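Local coordinates for protein DNA polymerase sliding clamp 3 (Sulfolobus tokodaii, PDB 3AIZ) that forms part of a ring-shaped sliding clamp that encircles DNA and tethers the polymerase and other DNA-processing proteins to it during replication, at residues K157-S169 with I176-S188. Residues are numbered along the deposited sequence; the frame is centred on the assembly and turned at random.
Sequences KAEGGKLYLSANS and IELSTENGGLLES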
ATOM      1  N   LYS C 157      26.167   9.798 -23.462  1.00 30.57           N
ATOM      2  CA  LYS C 157      27.610  10.002 -23.440  1.00 35.47           C
ATOM      3  C   LYS C 157      28.366   8.682 -23.497  1.00 33.95           C
ATOM      4  O   LYS C 157      28.126   7.781 -22.694  1.00 33.90           O
ATOM      5  CB  LYS C 157      28.016  10.798 -22.198  1.00 39.73           C
ATOM      6  CG  LYS C 157      29.501  11.108 -22.102  1.00 37.42           C
ATOM      7  CD  LYS C 157      29.760  12.194 -21.070  1.00 42.11           C
ATOM      8  CE  LYS C 157      31.248  12.409 -20.842  1.00 47.90           C
ATOM      9  NZ  LYS C 157      31.877  11.238 -20.170  1.00 52.37           N
ATOM     10  N   ALA C 158      29.278   8.573 -24.455  1.00 33.13           N
ATOM     11  CA  ALA C 158      30.103   7.382 -24.595  1.00 34.92           C
ATOM     12  C   ALA C 158      31.536   7.672 -24.159  1.00 35.93           C
ATOM     13  O   ALA C 158      32.165   8.609 -24.648  1.00 35.51           O
ATOM     14  CB  ALA C 158      30.068   6.878 -26.027  1.00 34.39           C
ATOM     15  N   GLU C 159      32.043   6.865 -23.234  1.00 36.38           N
ATOM     16  CA  GLU C 159      33.398   7.039 -22.725  1.00 38.60           C
ATOM     17  C   GLU C 159      34.047   5.697 -22.404  1.00 38.66           C
ATOM     18  O   GLU C 159      33.563   4.951 -21.550  1.00 38.40           O
ATOM     19  CB  GLU C 159      33.389   7.930 -21.481  1.00 40.48           C
ATOM     20  CG  GLU C 159      34.772   8.251 -20.935  1.00 47.95           C
ATOM     21  CD  GLU C 159      34.728   9.218 -19.764  1.00 57.98           C
ATOM     22  OE1 GLU C 159      33.957   8.971 -18.811  1.00 53.97           O
ATOM     23  OE2 GLU C 159      35.467  10.225 -19.798  1.00 60.21           O
ATOM     24  N   GLY C 160      35.141   5.392 -23.096  1.00 35.68           N
ATOM     25  CA  GLY C 160      35.867   4.155 -22.874  1.00 32.07           C
ATOM     26  C   GLY C 160      35.066   2.929 -23.267  1.00 38.16           C
ATOM     27  O   GLY C 160      35.290   1.836 -22.746  1.00 40.91           O
ATOM     28  N   GLY C 161      34.125   3.112 -24.187  1.00 37.59           N
ATOM     29  CA  GLY C 161      33.302   2.014 -24.662  1.00 34.72           C
ATOM     30  C   GLY C 161      32.051   1.810 -23.831  1.00 37.03           C
ATOM     31  O   GLY C 161      31.272   0.893 -24.084  1.00 36.35           O
ATOM     32  N   LYS C 162      31.857   2.665 -22.833  1.00 36.70           N
ATOM     33  CA  LYS C 162      30.681   2.573 -21.978  1.00 35.30           C
ATOM     34  C   LYS C 162      29.675   3.673 -22.297  1.00 35.34           C
ATOM     35  O   LYS C 162      30.050   4.773 -22.703  1.00 34.76           O
ATOM     36  CB  LYS C 162      31.077   2.629 -20.502  1.00 37.94           C
ATOM     37  CG  LYS C 162      31.951   1.471 -20.052  1.00 39.79           C
ATOM     38  CD  LYS C 162      32.196   1.520 -18.557  1.00 42.70           C
ATOM     39  CE  LYS C 162      33.081   0.373 -18.101  1.00 45.51           C
ATOM     40  NZ  LYS C 162      33.311   0.416 -16.630  1.00 49.80           N
ATOM     41  N   LEU C 163      28.396   3.365 -22.111  1.00 34.81           N
ATOM     42  CA  LEU C 163      27.331   4.320 -22.386  1.00 32.63           C
ATOM     43  C   LEU C 163      26.754   4.884 -21.093  1.00 35.90           C
ATOM     44  O   LEU C 163      26.394   4.139 -20.182  1.00 35.08           O
ATOM     45  CB  LEU C 163      26.226   3.658 -23.211  1.00 33.46           C
ATOM     46  CG  LEU C 163      25.072   4.563 -23.645  1.00 29.27           C
ATOM     47  CD1 LEU C 163      25.596   5.779 -24.390  1.00 30.83           C
ATOM     48  CD2 LEU C 163      24.084   3.794 -24.497  1.00 28.77           C
ATOM     49  N   TYR C 164      26.666   6.208 -21.022  1.00 32.83           N
ATOM     50  CA  TYR C 164      26.133   6.878 -19.844  1.00 30.99           C
ATOM     51  C   TYR C 164      24.896   7.696 -20.193  1.00 31.26           C
ATOM     52  O   TYR C 164      24.984   8.690 -20.912  1.00 34.58           O
ATOM     53  CB  TYR C 164      27.194   7.784 -19.220  1.00 33.98           C
ATOM     54  CG  TYR C 164      28.414   7.050 -18.715  1.00 37.61           C
ATOM     55  CD1 TYR C 164      29.573   6.979 -19.479  1.00 37.71           C
ATOM     56  CD2 TYR C 164      28.410   6.427 -17.473  1.00 37.84           C
ATOM     57  CE1 TYR C 164      30.691   6.309 -19.020  1.00 36.65           C
ATOM     58  CE2 TYR C 164      29.523   5.756 -17.008  1.00 40.01           C
ATOM     59  CZ  TYR C 164      30.661   5.699 -17.784  1.00 40.39           C
ATOM     60  OH  TYR C 164      31.770   5.031 -17.323  1.00 45.66           O
ATOM     61  N   LEU C 165      23.746   7.275 -19.680  1.00 30.32           N
ATOM     62  CA  LEU C 165      22.501   7.998 -19.909  1.00 29.40           C
ATOM     63  C   LEU C 165      22.183   8.896 -18.722  1.00 30.80           C
ATOM     64  O   LEU C 165      21.937   8.415 -17.618  1.00 32.66           O
ATOM     65  CB  LEU C 165      21.348   7.024 -20.150  1.00 27.55           C
ATOM     66  CG  LEU C 165      21.587   5.949 -21.210  1.00 27.98           C
ATOM     67  CD1 LEU C 165      20.317   5.152 -21.443  1.00 32.60           C
ATOM     68  CD2 LEU C 165      22.072   6.573 -22.505  1.00 27.39           C
ATOM     69  N   SER C 166      22.190  10.203 -18.953  1.00 33.35           N
ATOM     70  CA  SER C 166      21.918  11.161 -17.891  1.00 30.91           C
ATOM     71  C   SER C 166      20.572  11.847 -18.086  1.00 33.14           C
ATOM     72  O   SER C 166      20.415  12.681 -18.976  1.00 34.56           O
ATOM     73  CB  SER C 166      23.029  12.210 -17.819  1.00 34.39           C
ATOM     74  OG  SER C 166      24.282  11.608 -17.551  1.00 34.24           O
ATOM     75  N   ALA C 167      19.605  11.488 -17.248  1.00 35.86           N
ATOM     76  CA  ALA C 167      18.304  12.143 -17.254  1.00 35.80           C
ATOM     77  C   ALA C 167      18.439  13.563 -16.712  1.00 35.04           C
ATOM     78  O   ALA C 167      18.433  13.778 -15.502  1.00 38.06           O
ATOM     79  CB  ALA C 167      17.308  11.350 -16.427  1.00 35.08           C
ATOM     80  N   ASN C 168      18.563  14.526 -17.618  1.00 36.16           N
ATOM     81  CA  ASN C 168      18.804  15.913 -17.241  1.00 38.37           C
ATOM     82  C   ASN C 168      17.551  16.646 -16.789  1.00 44.73           C
ATOM     83  O   ASN C 168      16.755  17.100 -17.609  1.00 46.33           O
ATOM     84  CB  ASN C 168      19.449  16.672 -18.397  1.00 37.77           C
ATOM     85  CG  ASN C 168      20.718  16.016 -18.881  1.00 39.15           C
ATOM     86  OD1 ASN C 168      21.635  15.760 -18.099  1.00 39.14           O
ATOM     87  ND2 ASN C 168      20.780  15.735 -20.177  1.00 38.39           N
ATOM     88  N   SER C 169      17.384  16.760 -15.478  1.00 53.50           N
ATOM     89  CA  SER C 169      16.290  17.534 -14.914  1.00 50.50           C
ATOM     90  C   SER C 169      16.654  19.009 -14.965  1.00 54.96           C
ATOM     91  O   SER C 169      17.443  19.433 -15.811  1.00 57.85           O
ATOM     92  CB  SER C 169      16.028  17.102 -13.473  1.00 55.44           C
ATOM     93  OG  SER C 169      15.909  15.692 -13.383  1.00 58.36           O
ATOM     94  N   ILE C 176      22.870   6.800 -15.463  1.00 31.03           N
ATOM     95  CA  ILE C 176      22.920   5.348 -15.390  1.00 31.28           C
ATOM     96  C   ILE C 176      23.983   4.821 -16.345  1.00 32.42           C
ATOM     97  O   ILE C 176      24.009   5.184 -17.520  1.00 33.05           O
ATOM     98  CB  ILE C 176      21.560   4.716 -15.739  1.00 32.89           C
ATOM     99  CG1 ILE C 176      20.455   5.323 -14.869  1.00 37.07           C
ATOM    100  CG2 ILE C 176      21.616   3.205 -15.571  1.00 28.82           C
ATOM    101  CD1 ILE C 176      19.087   4.712 -15.092  1.00 41.96           C
ATOM    102  N   GLU C 177      24.864   3.970 -15.835  1.00 34.34           N
ATOM    103  CA  GLU C 177      25.944   3.413 -16.639  1.00 35.28           C
ATOM    104  C   GLU C 177      25.543   2.100 -17.298  1.00 38.51           C
ATOM    105  O   GLU C 177      25.025   1.197 -16.641  1.00 41.10           O
ATOM    106  CB  GLU C 177      27.190   3.196 -15.780  1.00 37.22           C
ATOM    107  CG  GLU C 177      28.272   2.369 -16.455  1.00 39.05           C
ATOM    108  CD  GLU C 177      29.388   1.978 -15.504  1.00 46.89           C
ATOM    109  OE1 GLU C 177      29.429   2.514 -14.376  1.00 45.65           O
ATOM    110  OE2 GLU C 177      30.224   1.130 -15.886  1.00 49.08           O
ATOM    111  N   LEU C 178      25.784   2.003 -18.600  1.00 36.63           N
ATOM    112  CA  LEU C 178      25.591   0.755 -19.327  1.00 36.10           C
ATOM    113  C   LEU C 178      26.923   0.315 -19.915  1.00 36.68           C
ATOM    114  O   LEU C 178      27.635   1.116 -20.520  1.00 36.53           O
ATOM    115  CB  LEU C 178      24.562   0.919 -20.448  1.00 37.64           C
ATOM    116  CG  LEU C 178      23.103   1.197 -20.084  1.00 37.16           C
ATOM    117  CD1 LEU C 178      22.930   2.613 -19.563  1.00 36.66           C
ATOM    118  CD2 LEU C 178      22.219   0.968 -21.296  1.00 38.43           C
ATOM    119  N   SER C 179      27.255  -0.958 -19.740  1.00 39.39           N
ATOM    120  CA  SER C 179      28.518  -1.486 -20.237  1.00 39.23           C
ATOM    121  C   SER C 179      28.471  -3.001 -20.328  1.00 40.64           C
ATOM    122  O   SER C 179      27.567  -3.635 -19.788  1.00 44.65           O
ATOM    123  CB  SER C 179      29.667  -1.061 -19.324  1.00 41.76           C
ATOM    124  OG  SER C 179      29.491  -1.574 -18.015  1.00 44.57           O
ATOM    125  N   THR C 180      29.449  -3.580 -21.017  1.00 39.85           N
ATOM    126  CA  THR C 180      29.571  -5.028 -21.083  1.00 44.18           C
ATOM    127  C   THR C 180      29.902  -5.568 -19.698  1.00 47.70           C
ATOM    128  O   THR C 180      29.629  -6.728 -19.386  1.00 49.72           O
ATOM    129  CB  THR C 180      30.668  -5.452 -22.065  1.00 39.97           C
ATOM    130  OG1 THR C 180      31.907  -4.847 -21.680  1.00 47.67           O
ATOM    131  CG2 THR C 180      30.315  -5.010 -23.475  1.00 40.77           C
ATOM    132  N   GLU C 181      30.487  -4.708 -18.871  1.00 47.39           N
ATOM    133  CA  GLU C 181      30.840  -5.051 -17.500  1.00 48.12           C
ATOM    134  C   GLU C 181      29.605  -5.375 -16.662  1.00 53.19           C
ATOM    135  O   GLU C 181      29.521  -6.444 -16.055  1.00 56.34           O
ATOM    136  CB  GLU C 181      31.627  -3.905 -16.859  1.00 51.41           C
ATOM    137  CG  GLU C 181      31.798  -4.019 -15.351  1.00 56.63           C
ATOM    138  CD  GLU C 181      32.542  -2.833 -14.758  1.00 58.04           C
ATOM    139  OE1 GLU C 181      32.366  -2.560 -13.550  1.00 57.23           O
ATOM    140  OE2 GLU C 181      33.299  -2.169 -15.500  1.00 53.77           O
ATOM    141  N   ASN C 182      28.650  -4.450 -16.632  1.00 47.60           N
ATOM    142  CA  ASN C 182      27.442  -4.632 -15.831  1.00 48.72           C
ATOM    143  C   ASN C 182      26.277  -5.233 -16.616  1.00 51.27           C
ATOM    144  O   ASN C 182      25.131  -5.195 -16.168  1.00 54.26           O
ATOM    145  CB  ASN C 182      27.020  -3.314 -15.171  1.00 47.78           C
ATOM    146  CG  ASN C 182      26.640  -2.246 -16.179  1.00 44.10           C
ATOM    147  OD1 ASN C 182      26.466  -2.524 -17.367  1.00 42.24           O
ATOM    148  ND2 ASN C 182      26.503  -1.012 -15.707  1.00 39.83           N
ATOM    149  N   GLY C 183      26.577  -5.785 -17.787  1.00 50.69           N
ATOM    150  CA  GLY C 183      25.574  -6.450 -18.597  1.00 50.92           C
ATOM    151  C   GLY C 183      24.625  -5.501 -19.303  1.00 48.40           C
ATOM    152  O   GLY C 183      23.740  -5.933 -20.041  1.00 50.51           O
ATOM    153  N   GLY C 184      24.807  -4.204 -19.074  1.00 46.20           N
ATOM    154  CA  GLY C 184      23.976  -3.196 -19.706  1.00 44.76           C
ATOM    155  C   GLY C 184      24.067  -3.242 -21.220  1.00 42.22           C
ATOM    156  O   GLY C 184      23.054  -3.162 -21.916  1.00 43.69           O
ATOM    157  N   LEU C 185      25.286  -3.372 -21.729  1.00 39.30           N
ATOM    158  CA  LEU C 185      25.515  -3.471 -23.165  1.00 37.09           C
ATOM    159  C   LEU C 185      26.008  -4.867 -23.523  1.00 36.91           C
ATOM    160  O   LEU C 185      26.558  -5.574 -22.683  1.00 39.25           O
ATOM    161  CB  LEU C 185      26.544  -2.432 -23.616  1.00 37.93           C
ATOM    162  CG  LEU C 185      26.222  -0.957 -23.366  1.00 34.33           C
ATOM    163  CD1 LEU C 185      27.433  -0.090 -23.658  1.00 29.78           C
ATOM    164  CD2 LEU C 185      25.026  -0.511 -24.195  1.00 33.00           C
ATOM    165  N   LEU C 186      25.804  -5.260 -24.776  1.00 39.35           N
ATOM    166  CA  LEU C 186      26.315  -6.533 -25.269  1.00 41.00           C
ATOM    167  C   LEU C 186      27.662  -6.325 -25.950  1.00 40.96           C
ATOM    168  O   LEU C 186      28.534  -7.193 -25.907  1.00 42.26           O
ATOM    169  CB  LEU C 186      25.327  -7.166 -26.251  1.00 42.36           C
ATOM    170  CG  LEU C 186      23.959  -7.572 -25.702  1.00 43.82           C
ATOM    171  CD1 LEU C 186      23.060  -8.067 -26.825  1.00 41.20           C
ATOM    172  CD2 LEU C 186      24.107  -8.633 -24.623  1.00 48.06           C
ATOM    173  N   GLU C 187      27.823  -5.165 -26.579  1.00 37.57           N
ATOM    174  CA  GLU C 187      29.054  -4.842 -27.289  1.00 40.77           C
ATOM    175  C   GLU C 187      29.157  -3.343 -27.560  1.00 39.43           C
ATOM    176  O   GLU C 187      28.167  -2.617 -27.465  1.00 33.05           O
ATOM    177  CB  GLU C 187      29.131  -5.627 -28.601  1.00 40.82           C
ATOM    178  CG  GLU C 187      28.001  -5.323 -29.573  1.00 45.86           C
ATOM    179  CD  GLU C 187      28.031  -6.208 -30.804  1.00 55.17           C
ATOM    180  OE1 GLU C 187      28.687  -7.271 -30.761  1.00 60.98           O
ATOM    181  OE2 GLU C 187      27.393  -5.843 -31.814  1.00 58.43           O
ATOM    182  N   SER C 188      30.361  -2.889 -27.896  1.00 40.55           N
ATOM    183  CA  SER C 188      30.602  -1.478 -28.181  1.00 35.39           C
ATOM    184  C   SER C 188      31.487  -1.295 -29.405  1.00 33.41           C
ATOM    185  O   SER C 188      32.308  -2.153 -29.722  1.00 39.47           O
ATOM    186  CB  SER C 188      31.245  -0.789 -26.978  1.00 32.08           C
ATOM    187  OG  SER C 188      30.352  -0.751 -25.883  1.00 36.89           O
TER
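Leu163 and Leu165 on one strand and Ile176 and Leu178 on its antiparallel neighbour pair up in a beta hairpin of the C-terminal half of this PCNA-family clamp subunit. Strand 172-178 is outermost in its sheet within the chain, and Glu177 makes backbone hydrogen bonds to the chain of DNA polymerase sliding clamp B. Backbone bonds join Leu163 to Leu178 in both directions, Leu178 N lying 2.7 Å from Leu163 O, and Leu165 to Ile176 likewise.

On the face that carries these four side chains, helix 136-149 covers Leu165, Ile176 and Leu178, while Leu163 packs on strand 214-220. Leu178 carries its CD1 up to the branch point of Leu165, with 4.0 Å between that methyl and Leu165 CG. Beyond the strand end, Leu185 sets its CD1 methyl against the backbone between Gly161 O and Leu163 N, 4.0 Å from Leu163 CB.

On the face of Tyr164 and Glu177, these two side chains run side by side, pointing the same way, Glu177 CG coming obliquely to Tyr164 CE2 at 3.7 Å; with CG anti to the backbone N (chi1 168°), Glu177 extends along the ring. The extended Lys162 chain passes over Ser179, its CG 3.5 Å from Ser179 CB, and carries the ammonium to two glutamates. Lys162 NZ binds Glu181 OE2 at 2.8 Å, from above the carboxylate plane, and forms a second salt bridge, with a weak hydrogen bond, to Glu177 OE2. At the type I' turn linking strands 153-159 and 162-168, Ser188 OG donates to Gly161 O over 2.6 Å, in the carbonyl plane.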